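Long-range contacts in hypothetical glycoside hydrolase (Parabacteroides distasonis, PDB 3TAW), which is of unknown function but has the five-bladed beta-propeller architecture expected of its glycoside hydrolase clan: residues P31-Y35 / D97-A101; V63-E69 / S81-T87; V26-L30 / I92-R96. All blocks are in the same frame, centred on the assembly; numbering follows the deposited sequence.

Interaction 2 is the buried core of the set: its strands 63-69 and 81-87 are neighbours in a four-stranded antiparallel sheet, a propeller blade, and are joined mainly by backbone hydrogen bonds. The other two fasten chain from before the blade to its outermost strand, 95-96, and the loop that follows. Interaction 3, at the surface, sets the loop 26-30 against 92-96, with an arginine gripping a carbonyl. Interaction 1, partly buried, continues both segments, 31-35 meeting 97-101 through a CH-pi contact and a water. Backbone bonds link them: Asp-97 and Ala-101 pair with strand 81-88, as does Glu-95. Going outward, regular pairing gives way to individual side chains docking on irregular backbone.

Interaction 1 of 3, residues P31-Y35 / D97-A101; sequences PTKFY and DTKPA
Thr-32 and Phe-34 come alongside Thr-98 and Lys-99 without any strand pairing between them: the CA atoms of Phe-34 and Lys-99 are 5.9 Å apart, and 97-101 is irregular loop. A water bridges the two backbones instead, donating to Lys-33 O at 2.8 Å and, weakly, to Thr-98 O. The indole of Trp-45 also donates to Thr-98 O.

The main side-chain contact is a CH-pi contact. Pro-100 CG sits over the middle of the Phe-34 ring, 3.6 Å from its centroid and 9° off the normal, while Pro-100 CD lies 3.5 Å from Phe-34 CG at the near end of the ring. Phe-34 presents this face through an unusual chi1 of 99°, well off the staggered positions. Trp-45 meets the same ring edge-to-face. Beside it, Thr-32 rests its methyl CG2 on Thr-98 O at 3.3 Å and sends its hydroxyl to Glu-46. Lys-99 CG approaches the ring obliquely, and the chain then curls at chi3 and chi4 until NZ reaches Pro-100 O at 2.9 Å.

The contact thus docks the small hairpin 33-44 on the loop leaving the blade by dispersion and a shared water, with Lys-33 O and Thr-98 O served by the water and, for Thr-98 O, by Trp-45.

Interaction 2 of 3, residues V63-E69 / S81-T87; sequences VVMYRAE and SRLGYAT. With EDO (1,2-ethanediol), chain M.
Val-64 and Ala-86 form a hydrogen-bonded pair at one end of this antiparallel hairpin, Ala-68 and Arg-82 another, with strand 63-69 running at 150° to strand 81-83. Between them the pairing is incomplete: Gly-84 N donates to Tyr-66 O at 2.9 Å, but Tyr-66 N and Gly-84 O are buried without partners.

Tyr-66 covers this break. With chi1 at 54°, its CG stands between the backbone N and carbonyl carbon, and the ring folds across the neighbouring strand. Gly-84 CA makes a CH-pi contact with one face, offset toward the rim, 3.9 Å from the centroid, and Ala-86 CB abuts the ring edge. A water donates to Tyr-66 OH at 2.6 Å and accepts from Tyr-85 N; the hydroxyl's main partner is Glu-46, and Arg-96 NE also bonds to it.

Arg-67 runs out fully extended beside Glu-69 and Ser-81. Its NE donates to Ser-81 OG at 2.9 Å, the oxygen 24° out of the guanidinium plane, and its NH2 meets Glu-69 OE2 in a salt bridge of 2.9 Å whose hydrogen bond is weak. Toward the other end, Val-63 CG1 sits over one face of Tyr-85, 3.6 Å from CE2, and the selenomethionine at Met-65 crosses Leu-83 at about a right angle, CE against CB. Thr-87 OG1 hydrogen-bonds O1 of a 1,2-ethanediol, probably from the crystallisation liquor, at 2.8 Å; either could donate.

Backbone bonds thus set the register of these central blade strands, while Ser-81, Glu-69 and, from the next blade, Asp-120 at NH1 hold the guanidinium of Arg-67 in one orientation.

Interaction 3 of 3, residues V26-L30 / I92-R96; sequences VIKPL and IHFER
Ile-92 begins the contact with its carbonyl: Val-26 CG1 lies 3.3 Å from Ile-92 O, and one water joins the two backbones. That water donates to Val-26 O at 2.8 Å and to Ile-92 O, and accepts from Phe-94 N.

Phe-94 supplies the apolar step. Ile-27 CD1 lies 3.9 Å from Phe-94 CB, its side chain crossing the phenylalanine at roughly a right angle, and Val-26 CG2 approaches the ring obliquely near CE1.

Arg-96 buries the most surface here. Its chain bends at chi3, 64°, bringing the guanidinium end-on to Lys-28 O, which lies in the plane of the group and accepts from NH1 at 2.9 Å and NH2 at 2.8 Å. Aliphatic groups cover both flat sides: Leu-30 CD1 is 3.3 Å above the plane, over its centre, and Ile-27 CG2 is centred over the opposite face. Beyond the two segments, NE bonds to Tyr-66 OH and NH2 forms a salt bridge with Glu-46.

Val-345, on strand 344-350, is paired with Val-26 and Ile-27 together, a classic beta bulge. The loop therefore lies between the last strand of the chain and the edge of an early blade, consistent with the ring closure of a propeller. The carbonyl at the edge and the methyl groups on both faces limit the tilt and rotation of the guanidinium, which ties the loop to the blade edge at this point.

Interaction 1 of 3, residues P31-Y35 / D97-A101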
loop_
_atom_site.group_PDB
_atom_site.type_symbol
_atom_site.label_atom_id
_atom_site.label_comp_id
_atom_site.label_asym_id
_atom_site.label_seq_id
_atom_site.Cartn_x
_atom_site.Cartn_y
_atom_site.Cartn_z
ATOM N N PRO A 31 -10.560 -4.215 -21.276
ATOM C CA PRO A 31 -11.988 -4.555 -21.283
ATOM C C PRO A 31 -12.332 -5.981 -20.828
ATOM O O PRO A 31 -13.463 -6.441 -21.025
ATOM C CB PRO A 31 -12.376 -4.367 -22.766
ATOM C CG PRO A 31 -11.152 -4.690 -23.510
ATOM C CD PRO A 31 -9.973 -4.257 -22.627
ATOM N N THR A 32 -11.380 -6.651 -20.192
ATOM C CA THR A 32 -11.513 -8.021 -19.735
ATOM C C THR A 32 -12.762 -8.286 -18.913
ATOM O O THR A 32 -13.094 -7.506 -18.021
ATOM C CB THR A 32 -10.313 -8.353 -18.834
ATOM O OG1 THR A 32 -9.128 -7.733 -19.386
ATOM C CG2 THR A 32 -10.143 -9.838 -18.731
ATOM N N LYS A 33 -13.437 -9.410 -19.179
ATOM C CA LYS A 33 -14.620 -9.758 -18.403
ATOM C C LYS A 33 -14.354 -10.916 -17.452
ATOM O O LYS A 33 -13.561 -11.834 -17.761
ATOM C CB LYS A 33 -15.755 -10.186 -19.323
ATOM C CG LYS A 33 -16.104 -9.217 -20.439
ATOM C CD LYS A 33 -16.672 -7.921 -19.937
ATOM C CE LYS A 33 -18.106 -8.058 -19.385
ATOM N NZ LYS A 33 -19.165 -8.226 -20.439
ATOM N N PHE A 34 -15.044 -10.909 -16.323
ATOM C CA PHE A 34 -15.128 -12.079 -15.482
ATOM C C PHE A 34 -16.488 -12.161 -14.835
ATOM O O PHE A 34 -17.196 -11.151 -14.720
ATOM C CB PHE A 34 -14.009 -12.147 -14.433
ATOM C CG PHE A 34 -14.396 -11.673 -13.045
ATOM C CD1 PHE A 34 -14.785 -10.367 -12.818
ATOM C CD2 PHE A 34 -14.346 -12.548 -11.971
ATOM C CE1 PHE A 34 -15.144 -9.942 -11.527
ATOM C CE2 PHE A 34 -14.674 -12.131 -10.671
ATOM C CZ PHE A 34 -15.072 -10.826 -10.456
ATOM N N TYR A 35 -16.835 -13.365 -14.407
ATOM C CA TYR A 35 -18.124 -13.582 -13.765
ATOM C C TYR A 35 -18.027 -13.289 -12.283
ATOM O O TYR A 35 -17.394 -14.042 -11.508
ATOM C CB TYR A 35 -18.655 -14.985 -13.991
ATOM C CG TYR A 35 -20.080 -15.085 -13.506
ATOM C CD1 TYR A 35 -21.124 -14.599 -14.276
ATOM C CD2 TYR A 35 -20.385 -15.642 -12.267
ATOM C CE1 TYR A 35 -22.412 -14.684 -13.836
ATOM C CE2 TYR A 35 -21.700 -15.722 -11.811
ATOM C CZ TYR A 35 -22.705 -15.224 -12.606
ATOM O OH TYR A 35 -24.030 -15.287 -12.205
ATOM N N ASP A 97 -3.369 -12.018 -15.535
ATOM C CA ASP A 97 -4.505 -12.908 -15.508
ATOM C C ASP A 97 -5.773 -12.191 -15.983
ATOM O O ASP A 97 -5.990 -11.006 -15.704
ATOM C CB ASP A 97 -4.736 -13.454 -14.096
ATOM C CG ASP A 97 -3.815 -14.618 -13.743
ATOM O OD1 ASP A 97 -2.931 -14.994 -14.564
ATOM O OD2 ASP A 97 -4.009 -15.155 -12.635
ATOM N N THR A 98 -6.645 -12.958 -16.626
ATOM C CA THR A 98 -7.921 -12.429 -17.067
ATOM C C THR A 98 -8.951 -12.416 -15.956
ATOM O O THR A 98 -9.936 -11.717 -16.069
ATOM C CB THR A 98 -8.477 -13.228 -18.272
ATOM O OG1 THR A 98 -8.585 -14.621 -17.935
ATOM C CG2 THR A 98 -7.579 -13.055 -19.454
ATOM N N LYS A 99 -8.764 -13.250 -14.936
ATOM C CA LYS A 99 -9.630 -13.272 -13.765
ATOM C C LYS A 99 -8.924 -12.574 -12.599
ATOM O O LYS A 99 -7.778 -12.871 -12.332
ATOM C CB LYS A 99 -9.925 -14.721 -13.364
ATOM C CG LYS A 99 -11.101 -14.890 -12.466
ATOM C CD LYS A 99 -11.273 -16.344 -12.030
ATOM C CE LYS A 99 -10.338 -16.696 -10.898
ATOM N NZ LYS A 99 -10.702 -15.868 -9.713
ATOM N N PRO A 100 -9.623 -11.673 -11.888
ATOM C CA PRO A 100 -9.015 -11.127 -10.675
ATOM C C PRO A 100 -8.724 -12.231 -9.640
ATOM O O PRO A 100 -9.448 -13.242 -9.559
ATOM C CB PRO A 100 -10.050 -10.121 -10.165
ATOM C CG PRO A 100 -11.378 -10.665 -10.703
ATOM C CD PRO A 100 -11.046 -11.289 -12.037
ATOM N N ALA A 101 -7.657 -12.040 -8.868
ATOM C CA ALA A 101 -7.254 -13.027 -7.854
ATOM C C ALA A 101 -7.868 -12.764 -6.472
ATOM O O ALA A 101 -7.847 -13.653 -5.610
ATOM C CB ALA A 101 -5.736 -13.076 -7.750
HETATM O O HOH W 1 -12.188 -14.004 -16.596
#

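Interaction 2 of 3, residues V63-E69 / S81-T87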
loop_
_atom_site.group_PDB
_atom_site.type_symbol
_atom_site.label_atom_id
_atom_site.label_comp_id
_atom_site.label_asym_id
_atom_site.label_seq_id
_atom_site.Cartn_x
_atom_site.Cartn_y
_atom_site.Cartn_z
ATOM N N VAL A 63 5.347 -10.488 -8.636
ATOM C CA VAL A 63 3.882 -10.485 -8.777
ATOM C C VAL A 63 3.398 -9.118 -8.355
ATOM O O VAL A 63 3.711 -8.645 -7.268
ATOM C CB VAL A 63 3.205 -11.607 -7.956
ATOM C CG1 VAL A 63 1.657 -11.473 -7.998
ATOM C CG2 VAL A 63 3.682 -13.001 -8.455
ATOM N N VAL A 64 2.631 -8.473 -9.222
ATOM C CA VAL A 64 1.951 -7.245 -8.869
ATOM C C VAL A 64 0.480 -7.568 -8.805
ATOM O O VAL A 64 -0.089 -8.088 -9.785
ATOM C CB VAL A 64 2.225 -6.135 -9.870
ATOM C CG1 VAL A 64 1.211 -4.969 -9.696
ATOM C CG2 VAL A 64 3.676 -5.636 -9.700
HETATM N N MSE A 65 -0.141 -7.229 -7.677
HETATM C CA MSE A 65 -1.587 -7.337 -7.529
HETATM C C MSE A 65 -2.150 -5.921 -7.523
HETATM O O MSE A 65 -2.086 -5.198 -6.530
HETATM C CB MSE A 65 -1.954 -8.153 -6.278
HETATM C CG MSE A 65 -1.529 -9.601 -6.423
HETATM SE SE MSE A 65 -2.185 -10.755 -4.996
HETATM C CE MSE A 65 -4.096 -10.633 -5.158
ATOM N N TYR A 66 -2.657 -5.513 -8.672
ATOM C CA TYR A 66 -3.087 -4.126 -8.861
ATOM C C TYR A 66 -4.542 -3.926 -8.481
ATOM O O TYR A 66 -5.385 -4.825 -8.621
ATOM C CB TYR A 66 -2.811 -3.670 -10.286
ATOM C CG TYR A 66 -3.383 -4.551 -11.381
ATOM C CD1 TYR A 66 -2.670 -5.641 -11.875
ATOM C CD2 TYR A 66 -4.619 -4.277 -11.948
ATOM C CE1 TYR A 66 -3.177 -6.449 -12.915
ATOM C CE2 TYR A 66 -5.133 -5.054 -12.962
ATOM C CZ TYR A 66 -4.403 -6.167 -13.445
ATOM O OH TYR A 66 -4.886 -6.934 -14.469
ATOM N N ARG A 67 -4.842 -2.732 -7.981
ATOM C CA ARG A 67 -6.208 -2.353 -7.707
ATOM C C ARG A 67 -6.871 -2.036 -9.022
ATOM O O ARG A 67 -6.420 -1.156 -9.730
ATOM C CB ARG A 67 -6.271 -1.136 -6.790
ATOM C CG ARG A 67 -7.704 -0.715 -6.466
ATOM C CD ARG A 67 -7.731 0.537 -5.598
ATOM N NE ARG A 67 -9.054 1.134 -5.526
ATOM C CZ ARG A 67 -9.360 2.233 -4.832
ATOM N NH1 ARG A 67 -8.442 2.866 -4.105
ATOM N NH2 ARG A 67 -10.600 2.703 -4.863
ATOM N N ALA A 68 -7.929 -2.770 -9.363
ATOM C CA ALA A 68 -8.636 -2.561 -10.618
ATOM C C ALA A 68 -10.052 -2.101 -10.310
ATOM O O ALA A 68 -10.711 -2.652 -9.441
ATOM C CB ALA A 68 -8.693 -3.851 -11.436
ATOM N N GLU A 69 -10.506 -1.087 -11.032
ATOM C CA GLU A 69 -11.858 -0.597 -10.874
ATOM C C GLU A 69 -12.658 -0.764 -12.150
ATOM O O GLU A 69 -12.161 -0.507 -13.250
ATOM C CB GLU A 69 -11.850 0.870 -10.463
ATOM C CG GLU A 69 -11.546 1.101 -8.989
ATOM C CD GLU A 69 -11.655 2.568 -8.581
ATOM O OE1 GLU A 69 -11.422 3.442 -9.453
ATOM O OE2 GLU A 69 -11.994 2.838 -7.395
ATOM N N SER A 81 -13.762 -2.189 -6.515
ATOM C CA SER A 81 -12.343 -2.521 -6.636
ATOM C C SER A 81 -12.141 -4.017 -6.445
ATOM O O SER A 81 -12.795 -4.637 -5.608
ATOM C CB SER A 81 -11.518 -1.763 -5.585
ATOM O OG SER A 81 -11.495 -0.359 -5.840
ATOM N N ARG A 82 -11.285 -4.585 -7.284
ATOM C CA ARG A 82 -10.884 -5.981 -7.259
ATOM C C ARG A 82 -9.375 -5.995 -7.549
ATOM O O ARG A 82 -8.832 -5.015 -8.088
ATOM C CB ARG A 82 -11.662 -6.783 -8.319
ATOM C CG ARG A 82 -13.171 -6.733 -8.108
ATOM C CD ARG A 82 -13.925 -7.518 -9.173
ATOM N NE ARG A 82 -15.373 -7.453 -9.018
ATOM C CZ ARG A 82 -16.158 -6.501 -9.524
ATOM N NH1 ARG A 82 -15.658 -5.460 -10.178
ATOM N NH2 ARG A 82 -17.474 -6.566 -9.354
ATOM N N LEU A 83 -8.689 -7.072 -7.175
ATOM C CA LEU A 83 -7.265 -7.144 -7.378
ATOM C C LEU A 83 -6.897 -8.078 -8.514
ATOM O O LEU A 83 -7.272 -9.254 -8.514
ATOM C CB LEU A 83 -6.569 -7.638 -6.103
ATOM C CG LEU A 83 -6.905 -6.898 -4.820
ATOM C CD1 LEU A 83 -6.062 -7.402 -3.674
ATOM C CD2 LEU A 83 -6.821 -5.339 -4.968
ATOM N N GLY A 84 -6.119 -7.544 -9.434
ATOM C CA GLY A 84 -5.544 -8.300 -10.534
ATOM C C GLY A 84 -4.321 -9.071 -10.112
ATOM O O GLY A 84 -3.850 -8.950 -8.975
ATOM N N TYR A 85 -3.830 -9.921 -11.008
ATOM C CA TYR A 85 -2.652 -10.741 -10.746
ATOM C C TYR A 85 -1.772 -10.684 -11.997
ATOM O O TYR A 85 -2.165 -11.142 -13.072
ATOM C CB TYR A 85 -3.067 -12.183 -10.453
ATOM C CG TYR A 85 -1.941 -13.106 -10.078
ATOM C CD1 TYR A 85 -1.199 -13.764 -11.059
ATOM C CD2 TYR A 85 -1.618 -13.352 -8.744
ATOM C CE1 TYR A 85 -0.156 -14.641 -10.708
ATOM C CE2 TYR A 85 -0.577 -14.210 -8.395
ATOM C CZ TYR A 85 0.152 -14.843 -9.374
ATOM O OH TYR A 85 1.194 -15.709 -9.038
ATOM N N ALA A 86 -0.586 -10.107 -11.862
ATOM C CA ALA A 86 0.309 -9.909 -12.996
ATOM C C ALA A 86 1.707 -10.353 -12.607
ATOM O O ALA A 86 2.175 -10.019 -11.510
ATOM C CB ALA A 86 0.320 -8.445 -13.398
ATOM N N THR A 87 2.385 -11.076 -13.498
ATOM C CA THR A 87 3.730 -11.565 -13.208
ATOM C C THR A 87 4.771 -10.977 -14.168
ATOM O O THR A 87 4.468 -10.635 -15.318
ATOM C CB THR A 87 3.845 -13.090 -13.300
ATOM O OG1 THR A 87 3.706 -13.502 -14.666
ATOM C CG2 THR A 87 2.790 -13.783 -12.445
HETATM C C1 EDO M . 6.187 -13.001 -17.411
HETATM O O1 EDO M . 5.989 -13.698 -16.194
HETATM C C2 EDO M . 6.152 -14.030 -18.531
HETATM O O2 EDO M . 7.186 -15.002 -18.314
HETATM O O HOH W 2 -4.701 -9.426 -13.683
#

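Interaction 3 of 3, residues V26-L30 / I92-R96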
loop_
_atom_site.group_PDB
_atom_site.type_symbol
_atom_site.label_atom_id
_atom_site.label_comp_id
_atom_site.label_asym_id
_atom_site.label_seq_id
_atom_site.Cartn_x
_atom_site.Cartn_y
_atom_site.Cartn_z
ATOM N N VAL A 26 3.063 0.627 -16.646
ATOM C CA VAL A 26 3.243 -0.795 -16.886
ATOM C C VAL A 26 1.934 -1.605 -16.790
ATOM O O VAL A 26 1.881 -2.732 -17.279
ATOM C CB VAL A 26 4.345 -1.388 -15.980
ATOM C CG1 VAL A 26 5.689 -0.740 -16.306
ATOM C CG2 VAL A 26 3.974 -1.244 -14.504
ATOM N N ILE A 27 0.896 -1.038 -16.154
ATOM C CA ILE A 27 -0.455 -1.626 -16.157
ATOM C C ILE A 27 -1.467 -0.546 -16.464
ATOM O O ILE A 27 -1.530 0.477 -15.775
ATOM C CB ILE A 27 -0.877 -2.299 -14.823
ATOM C CG1 ILE A 27 0.200 -3.270 -14.333
ATOM C CG2 ILE A 27 -2.311 -2.965 -14.939
ATOM C CD1 ILE A 27 0.192 -4.632 -14.957
ATOM N N LYS A 28 -2.239 -0.792 -17.518
ATOM C CA LYS A 28 -3.329 0.073 -17.938
ATOM C C LYS A 28 -4.662 -0.716 -17.955
ATOM O O LYS A 28 -4.660 -1.941 -18.049
ATOM C CB LYS A 28 -3.049 0.571 -19.342
ATOM C CG LYS A 28 -1.714 1.266 -19.556
ATOM C CD LYS A 28 -1.522 1.602 -21.049
ATOM C CE LYS A 28 -0.116 2.111 -21.312
ATOM N NZ LYS A 28 0.276 2.083 -22.773
ATOM N N PRO A 29 -5.803 -0.014 -17.893
ATOM C CA PRO A 29 -7.116 -0.671 -18.014
ATOM C C PRO A 29 -7.288 -1.509 -19.276
ATOM O O PRO A 29 -6.688 -1.213 -20.333
ATOM C CB PRO A 29 -8.094 0.518 -18.031
ATOM C CG PRO A 29 -7.402 1.546 -17.224
ATOM C CD PRO A 29 -5.958 1.426 -17.616
ATOM N N LEU A 30 -8.087 -2.561 -19.153
ATOM C CA LEU A 30 -8.451 -3.428 -20.290
ATOM C C LEU A 30 -9.936 -3.783 -20.167
ATOM O O LEU A 30 -10.514 -3.672 -19.095
ATOM C CB LEU A 30 -7.622 -4.704 -20.292
ATOM C CG LEU A 30 -6.102 -4.597 -20.540
ATOM C CD1 LEU A 30 -5.467 -5.953 -20.233
ATOM C CD2 LEU A 30 -5.762 -4.069 -21.973
ATOM N N ILE A 92 9.132 -4.957 -15.493
ATOM C CA ILE A 92 8.614 -3.933 -16.394
ATOM C C ILE A 92 7.491 -4.451 -17.262
ATOM O O ILE A 92 6.452 -3.809 -17.358
ATOM C CB ILE A 92 9.734 -3.391 -17.294
ATOM C CG1 ILE A 92 10.712 -2.552 -16.466
ATOM C CG2 ILE A 92 9.175 -2.601 -18.485
ATOM C CD1 ILE A 92 12.042 -2.296 -17.200
ATOM N N HIS A 93 7.707 -5.608 -17.894
ATOM C CA HIS A 93 6.717 -6.253 -18.743
ATOM C C HIS A 93 5.965 -7.316 -17.942
ATOM O O HIS A 93 6.575 -8.223 -17.404
ATOM C CB HIS A 93 7.420 -6.893 -19.938
ATOM C CG HIS A 93 8.168 -5.908 -20.783
ATOM N ND1 HIS A 93 9.529 -5.724 -20.679
ATOM C CD2 HIS A 93 7.734 -5.007 -21.694
ATOM C CE1 HIS A 93 9.905 -4.771 -21.516
ATOM N NE2 HIS A 93 8.837 -4.330 -22.156
ATOM N N PHE A 94 4.642 -7.196 -17.908
ATOM C CA PHE A 94 3.786 -8.043 -17.092
ATOM C C PHE A 94 2.847 -8.876 -17.906
ATOM O O PHE A 94 2.285 -8.416 -18.910
ATOM C CB PHE A 94 2.978 -7.185 -16.106
ATOM C CG PHE A 94 3.802 -6.712 -14.966
ATOM C CD1 PHE A 94 4.609 -5.599 -15.104
ATOM C CD2 PHE A 94 3.852 -7.433 -13.786
ATOM C CE1 PHE A 94 5.435 -5.195 -14.061
ATOM C CE2 PHE A 94 4.641 -7.030 -12.726
ATOM C CZ PHE A 94 5.454 -5.909 -12.871
ATOM N N GLU A 95 2.673 -10.098 -17.443
ATOM C CA GLU A 95 1.675 -11.024 -17.971
ATOM C C GLU A 95 0.514 -11.069 -16.973
ATOM O O GLU A 95 0.706 -11.416 -15.792
ATOM C CB GLU A 95 2.307 -12.382 -18.119
ATOM C CG GLU A 95 1.380 -13.447 -18.663
ATOM C CD GLU A 95 2.150 -14.705 -19.029
ATOM O OE1 GLU A 95 2.516 -15.462 -18.106
ATOM O OE2 GLU A 95 2.382 -14.901 -20.241
ATOM N N ARG A 96 -0.671 -10.688 -17.436
ATOM C CA ARG A 96 -1.823 -10.463 -16.537
ATOM C C ARG A 96 -2.864 -11.554 -16.669
ATOM O O ARG A 96 -3.215 -11.947 -17.783
ATOM C CB ARG A 96 -2.468 -9.108 -16.843
ATOM C CG ARG A 96 -1.532 -7.939 -16.669
ATOM C CD ARG A 96 -1.976 -6.735 -17.482
ATOM N NE ARG A 96 -3.262 -6.174 -17.061
ATOM C CZ ARG A 96 -3.723 -4.998 -17.476
ATOM N NH1 ARG A 96 -3.037 -4.266 -18.347
ATOM N NH2 ARG A 96 -4.882 -4.551 -17.000
HETATM O O HOH W 3 3.600 -4.441 -18.588
#